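Local coordinates for protein putative transcriptional regulator MarR (Geobacillus stearothermophilus, PDB 2RDP) that probably binds DNA as a homodimer through winged-helix domains and regulates transcription, as other members of the MarR family do, at residues 133-136 / 137-140; 74-77 / 78-82. All coordinates share one frame; numbering follows the deposited sequence.

The two contacts are short pieces of two helices, each a little over two turns long, on opposite sides of the chain's centre, with centres about 37 Å apart and nearest atoms about 25 Å apart. Contact 2 (74-77 / 78-82) comes first in sequence, on helix 70-82, which packs against helices 42-54 and 59-66 and strand 86-90 of the winged-helix domain. By its place in that motif this is probably the DNA-recognition helix. Contact 1 (133-136 / 137-140) follows on the C-terminal helix 130-147, where it meets the second subunit. One contact thus belongs to the probable DNA-reading part and the other to the dimer interface, with helix 104-124 lying between them in sequence.

Contact 1 of 2, residues 133-136 / 137-140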
ATOM      1  N   ILE A 133      16.529   8.139  13.096  1.00 56.40           N
ATOM      2  CA  ILE A 133      15.110   7.907  13.409  1.00 56.08           C
ATOM      3  C   ILE A 133      14.344   9.227  13.489  1.00 54.76           C
ATOM      4  O   ILE A 133      13.246   9.362  12.984  1.00 53.75           O
ATOM      5  CB  ILE A 133      14.927   7.015  14.676  1.00 56.55           C
ATOM      6  CG1 ILE A 133      14.842   5.554  14.232  1.00 57.92           C
ATOM      7  CG2 ILE A 133      13.615   7.382  15.457  1.00 57.68           C
ATOM      8  CD1 ILE A 133      15.488   4.589  15.233  1.00 61.34           C
ATOM      9  N   VAL A 134      14.959  10.197  14.126  1.00 53.72           N
ATOM     10  CA  VAL A 134      14.356  11.483  14.334  1.00 53.71           C
ATOM     11  C   VAL A 134      14.180  12.263  12.990  1.00 53.76           C
ATOM     12  O   VAL A 134      13.124  12.873  12.731  1.00 53.47           O
ATOM     13  CB  VAL A 134      15.165  12.201  15.463  1.00 53.54           C
ATOM     14  CG1 VAL A 134      15.196  13.695  15.326  1.00 54.20           C
ATOM     15  CG2 VAL A 134      14.611  11.805  16.803  1.00 54.13           C
ATOM     16  N   VAL A 135      15.211  12.210  12.133  1.00 53.70           N
ATOM     17  CA  VAL A 135      15.184  12.784  10.777  1.00 52.61           C
ATOM     18  C   VAL A 135      14.142  12.082   9.906  1.00 53.09           C
ATOM     19  O   VAL A 135      13.307  12.729   9.232  1.00 52.68           O
ATOM     20  CB  VAL A 135      16.599  12.731  10.134  1.00 52.61           C
ATOM     21  CG1 VAL A 135      16.552  12.973   8.652  1.00 50.33           C
ATOM     22  CG2 VAL A 135      17.523  13.746  10.843  1.00 51.97           C
ATOM     23  N   PHE A 136      14.206  10.755   9.929  1.00 52.76           N
ATOM     24  CA  PHE A 136      13.278   9.922   9.227  1.00 53.93           C
ATOM     25  C   PHE A 136      11.808  10.285   9.568  1.00 53.90           C
ATOM     26  O   PHE A 136      10.998  10.520   8.679  1.00 54.04           O
ATOM     27  CB  PHE A 136      13.620   8.474   9.549  1.00 55.13           C
ATOM     28  CG  PHE A 136      12.765   7.478   8.864  1.00 59.58           C
ATOM     29  CD1 PHE A 136      12.814   7.331   7.490  1.00 62.43           C
ATOM     30  CD2 PHE A 136      11.888   6.666   9.618  1.00 66.27           C
ATOM     31  CE1 PHE A 136      12.022   6.396   6.836  1.00 64.64           C
ATOM     32  CE2 PHE A 136      11.059   5.714   8.974  1.00 64.51           C
ATOM     33  CZ  PHE A 136      11.144   5.584   7.583  1.00 66.40           C
ATOM     34  N   GLU A 137      11.480  10.382  10.849  1.00 52.57           N
ATOM     35  CA  GLU A 137      10.154  10.776  11.265  1.00 52.67           C
ATOM     36  C   GLU A 137       9.766  12.163  10.756  1.00 51.97           C
ATOM     37  O   GLU A 137       8.639  12.400  10.327  1.00 51.93           O
ATOM     38  CB  GLU A 137      10.061  10.765  12.799  1.00 52.18           C
ATOM     39  CG  GLU A 137       8.656  11.095  13.338  1.00 54.24           C
ATOM     40  CD  GLU A 137       8.673  11.434  14.804  1.00 56.83           C
ATOM     41  OE1 GLU A 137       7.651  11.941  15.293  1.00 58.79           O
ATOM     42  OE2 GLU A 137       9.728  11.248  15.458  1.00 58.39           O
ATOM     43  N   ARG A 138      10.685  13.089  10.888  1.00 52.16           N
ATOM     44  CA  ARG A 138      10.521  14.402  10.323  1.00 53.84           C
ATOM     45  C   ARG A 138      10.164  14.379   8.816  1.00 53.01           C
ATOM     46  O   ARG A 138       9.224  15.061   8.412  1.00 51.91           O
ATOM     47  CB  ARG A 138      11.786  15.206  10.574  1.00 54.42           C
ATOM     48  CG  ARG A 138      11.492  16.617  10.983  1.00 60.29           C
ATOM     49  CD  ARG A 138      12.792  17.370  11.220  1.00 66.86           C
ATOM     50  NE  ARG A 138      13.324  17.174  12.566  1.00 71.14           N
ATOM     51  CZ  ARG A 138      14.608  16.963  12.850  1.00 72.16           C
ATOM     52  NH1 ARG A 138      15.512  16.869  11.857  1.00 71.68           N
ATOM     53  NH2 ARG A 138      14.978  16.830  14.129  1.00 70.53           N
ATOM     54  N   CYS A 139      10.886  13.573   8.023  1.00 53.15           N
ATOM     55  CA  CYS A 139      10.606  13.382   6.576  1.00 55.09           C
ATOM     56  C   CYS A 139       9.232  12.819   6.274  1.00 53.78           C
ATOM     57  O   CYS A 139       8.524  13.316   5.417  1.00 54.05           O
ATOM     58  CB  CYS A 139      11.643  12.427   5.920  1.00 55.79           C
ATOM     59  SG  CYS A 139      13.304  13.147   5.821  1.00 63.53           S
ATOM     60  N   LEU A 140       8.884  11.738   6.951  1.00 52.78           N
ATOM     61  CA  LEU A 140       7.556  11.152   6.850  1.00 51.97           C
ATOM     62  C   LEU A 140       6.418  12.102   7.251  1.00 52.00           C
ATOM     63  O   LEU A 140       5.375  12.117   6.620  1.00 51.86           O
ATOM     64  CB  LEU A 140       7.494   9.928   7.735  1.00 50.84           C
ATOM     65  CG  LEU A 140       8.426   8.836   7.247  1.00 52.03           C
ATOM     66  CD1 LEU A 140       8.199   7.697   8.189  1.00 50.43           C
ATOM     67  CD2 LEU A 140       8.189   8.417   5.710  1.00 46.45           C
TER
HETATM   68  O   HOH W   1      11.302  13.889  14.425  1.00 52.44           O
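Glu137 binds back to the preceding turn of helix 130-147 through its backbone N, 3.0 Å from Ile133 O. Its CG stands anti to the backbone N (chi1 -177°) and the chain beyond is extended, which carries the carboxylate outward from the helix, where OE1 forms a salt bridge with Arg141. A water donates to Val134 O at 2.7 Å and, weakly, to Glu137 OE2, so that carbonyl serves both the water and the backbone N of Arg138. The Arg138 chain bends at chi3 (-85°) and folds back toward the preceding turn: NH2 comes 3.4 Å from Val134 CG1, NH1 lies by Val135 CG2, and Val134 O sits above the guanidinium plane. Cys139 N makes a 2.8 Å bond to Val135 O, while its SG packs loosely by Val135 CG1 and is covalently linked to beta-mercaptoethanol, probably from the crystallisation liquor. Leu140 closes the turn with a nearly straight bond from its N to Phe136 O (3.0 Å, 176° at the hydrogen). Its CD1 lies over one face of the Phe136 ring, 3.9 Å from the centroid and displaced toward the rim, a CH-pi contact. Phe128 meets the same ring at a steep angle, and Cys139 of the second subunit packs on Phe136. An alanine in place of Phe136 would probably leave Leu140 CD1 without its aromatic face and open a gap beside Phe128 and the neighbouring subunit. Val135 packs on its counterpart there, so the chemistry implies an apolar dimer-facing side, Val135, Phe136 and Cys139, bordered by Arg141-paired Glu137 against that subunit's Leu16, with Arg138 the exposed charge.

Contact 2 of 2, residues 74-77 / 78-82; sequences TDLV and DRMER
Thr74 and Asp78 run alongside each other, one turn apart on helix 70-82. Thr74 O accepts from Asp78 N at 2.8 Å, and Thr74 CG2 comes 3.9 Å from Asp78 OD2; the threonine hydroxyl is hydrogen-bonded to Cys70 O. Asp75 approaches the same aspartate, its OD1 4.5 Å from Asp78 OD2, and a water donates to both of these oxygens at 3.0 Å. A second water donates to Asp75 O and accepts from Arg82 NH2, tying this carbonyl to the end of the helix. Leu76 turns to the other side, where its CG touches Met80 CE at 3.8 Å. Met80, a selenomethionine, bends at its last torsion (chi3 -68°), bringing CE back over the preceding turn. Val77 meets that methyl from its own side, CG2 to CE 3.9 Å, and Leu62 packs against Val77, while Gln44 and Ala47 of helix 42-54 adjoin Met80. The helix is thus amphipathic: Leu76, Val77 and Met80 fix it in the winged-helix core. On the polar side, the salt bridges of Asp78 and Glu81 to Arg88 tie the helix to strand 86-90 and, with the water between Asp75 and Asp78, probably temper the repulsion between neighbouring carboxylates.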
ATOM      1  N   THR A  74     -21.132  -1.349   2.888  1.00 48.99           N
ATOM      2  CA  THR A  74     -22.271  -1.912   3.609  1.00 49.28           C
ATOM      3  C   THR A  74     -22.108  -3.417   3.775  1.00 50.08           C
ATOM      4  O   THR A  74     -22.398  -3.925   4.825  1.00 49.90           O
ATOM      5  CB  THR A  74     -23.609  -1.559   2.863  1.00 49.33           C
ATOM      6  OG1 THR A  74     -23.741  -0.133   2.773  1.00 48.21           O
ATOM      7  CG2 THR A  74     -24.850  -2.174   3.541  1.00 46.97           C
ATOM      8  N   ASP A  75     -21.686  -4.118   2.718  1.00 52.23           N
ATOM      9  CA  ASP A  75     -21.393  -5.560   2.792  1.00 53.99           C
ATOM     10  C   ASP A  75     -20.296  -5.854   3.810  1.00 54.44           C
ATOM     11  O   ASP A  75     -20.360  -6.835   4.533  1.00 56.30           O
ATOM     12  CB  ASP A  75     -20.969  -6.114   1.433  1.00 53.96           C
ATOM     13  CG  ASP A  75     -22.111  -6.084   0.373  1.00 56.65           C
ATOM     14  OD1 ASP A  75     -23.306  -5.886   0.722  1.00 56.27           O
ATOM     15  OD2 ASP A  75     -21.792  -6.267  -0.833  1.00 58.29           O
ATOM     16  N   LEU A  76     -19.284  -5.003   3.861  1.00 55.00           N
ATOM     17  CA  LEU A  76     -18.182  -5.148   4.811  1.00 54.05           C
ATOM     18  C   LEU A  76     -18.657  -4.960   6.261  1.00 53.48           C
ATOM     19  O   LEU A  76     -18.381  -5.790   7.134  1.00 52.91           O
ATOM     20  CB  LEU A  76     -17.078  -4.157   4.447  1.00 53.83           C
ATOM     21  CG  LEU A  76     -15.801  -4.129   5.295  1.00 55.47           C
ATOM     22  CD1 LEU A  76     -14.968  -5.358   5.051  1.00 54.66           C
ATOM     23  CD2 LEU A  76     -15.028  -2.905   4.868  1.00 56.97           C
ATOM     24  N   VAL A  77     -19.376  -3.863   6.495  1.00 53.20           N
ATOM     25  CA  VAL A  77     -19.973  -3.588   7.779  1.00 52.40           C
ATOM     26  C   VAL A  77     -20.904  -4.745   8.179  1.00 53.70           C
ATOM     27  O   VAL A  77     -20.785  -5.266   9.275  1.00 53.47           O
ATOM     28  CB  VAL A  77     -20.659  -2.212   7.792  1.00 52.27           C
ATOM     29  CG1 VAL A  77     -21.497  -1.999   9.084  1.00 48.14           C
ATOM     30  CG2 VAL A  77     -19.600  -1.127   7.654  1.00 50.41           C
ATOM     31  N   ASP A  78     -21.778  -5.176   7.273  1.00 54.90           N
ATOM     32  CA  ASP A  78     -22.625  -6.355   7.502  1.00 56.47           C
ATOM     33  C   ASP A  78     -21.836  -7.588   7.991  1.00 57.29           C
ATOM     34  O   ASP A  78     -22.261  -8.195   8.969  1.00 56.63           O
ATOM     35  CB  ASP A  78     -23.442  -6.725   6.249  1.00 56.36           C
ATOM     36  CG  ASP A  78     -24.551  -5.705   5.915  1.00 58.09           C
ATOM     37  OD1 ASP A  78     -24.801  -4.790   6.734  1.00 56.66           O
ATOM     38  OD2 ASP A  78     -25.170  -5.827   4.806  1.00 58.71           O
ATOM     39  N   ARG A  79     -20.721  -7.955   7.323  1.00 58.39           N
ATOM     40  CA  ARG A  79     -19.870  -9.097   7.771  1.00 60.02           C
ATOM     41  C   ARG A  79     -19.360  -8.868   9.189  1.00 59.83           C
ATOM     42  O   ARG A  79     -19.462  -9.758  10.033  1.00 60.81           O
ATOM     43  CB  ARG A  79     -18.638  -9.342   6.863  1.00 60.97           C
ATOM     44  CG  ARG A  79     -18.689 -10.544   5.890  1.00 64.22           C
ATOM     45  CD  ARG A  79     -18.092 -11.862   6.439  1.00 68.72           C
ATOM     46  NE  ARG A  79     -18.966 -13.014   6.114  1.00 73.68           N
ATOM     47  CZ  ARG A  79     -19.569 -13.838   7.001  1.00 75.30           C
ATOM     48  NH1 ARG A  79     -20.352 -14.828   6.564  1.00 73.02           N
ATOM     49  NH2 ARG A  79     -19.385 -13.704   8.319  1.00 74.88           N
HETATM   50  N   MSE A  80     -18.823  -7.677   9.455  1.00 59.19           N
HETATM   51  CA  MSE A  80     -18.239  -7.395  10.756  1.00 58.85           C
HETATM   52  C   MSE A  80     -19.257  -7.358  11.858  1.00 58.32           C
HETATM   53  O   MSE A  80     -18.978  -7.770  12.973  1.00 58.41           O
HETATM   54  CB  MSE A  80     -17.478  -6.096  10.728  1.00 58.42           C
HETATM   55  CG  MSE A  80     -16.290  -6.149   9.809  1.00 61.86           C
HETATM   56 SE   MSE A  80     -15.336  -4.453   9.792  0.80 67.40          SE
HETATM   57  CE  MSE A  80     -16.607  -3.288   8.915  1.00 65.08           C
ATOM     58  N   GLU A  81     -20.442  -6.851  11.555  1.00 58.60           N
ATOM     59  CA  GLU A  81     -21.532  -6.848  12.516  1.00 58.99           C
ATOM     60  C   GLU A  81     -21.977  -8.299  12.860  1.00 58.52           C
ATOM     61  O   GLU A  81     -22.175  -8.644  14.019  1.00 58.23           O
ATOM     62  CB  GLU A  81     -22.695  -5.996  11.995  1.00 59.10           C
ATOM     63  CG  GLU A  81     -23.850  -5.924  12.989  1.00 63.44           C
ATOM     64  CD  GLU A  81     -25.042  -5.082  12.539  1.00 68.95           C
ATOM     65  OE1 GLU A  81     -25.411  -5.126  11.332  1.00 69.63           O
ATOM     66  OE2 GLU A  81     -25.628  -4.406  13.433  1.00 71.18           O
ATOM     67  N   ARG A  82     -22.106  -9.131  11.832  1.00 58.29           N
ATOM     68  CA  ARG A  82     -22.451 -10.540  11.956  1.00 58.05           C
ATOM     69  C   ARG A  82     -21.452 -11.259  12.863  1.00 57.66           C
ATOM     70  O   ARG A  82     -21.869 -12.076  13.672  1.00 56.67           O
ATOM     71  CB  ARG A  82     -22.476 -11.186  10.566  1.00 58.33           C
ATOM     72  CG  ARG A  82     -23.664 -12.104  10.244  1.00 61.20           C
ATOM     73  CD  ARG A  82     -24.119 -11.992   8.744  1.00 65.09           C
ATOM     74  NE  ARG A  82     -23.020 -12.058   7.752  1.00 70.03           N
ATOM     75  CZ  ARG A  82     -22.928 -11.286   6.647  1.00 71.87           C
ATOM     76  NH1 ARG A  82     -23.853 -10.360   6.377  1.00 73.27           N
ATOM     77  NH2 ARG A  82     -21.904 -11.421   5.806  1.00 70.80           N
TER
HETATM   78  O   HOH W   2     -21.807  -9.052   3.662  1.00 62.88           O
HETATM   79  O   HOH W   3     -24.106  -7.874   2.831  1.00 64.80           O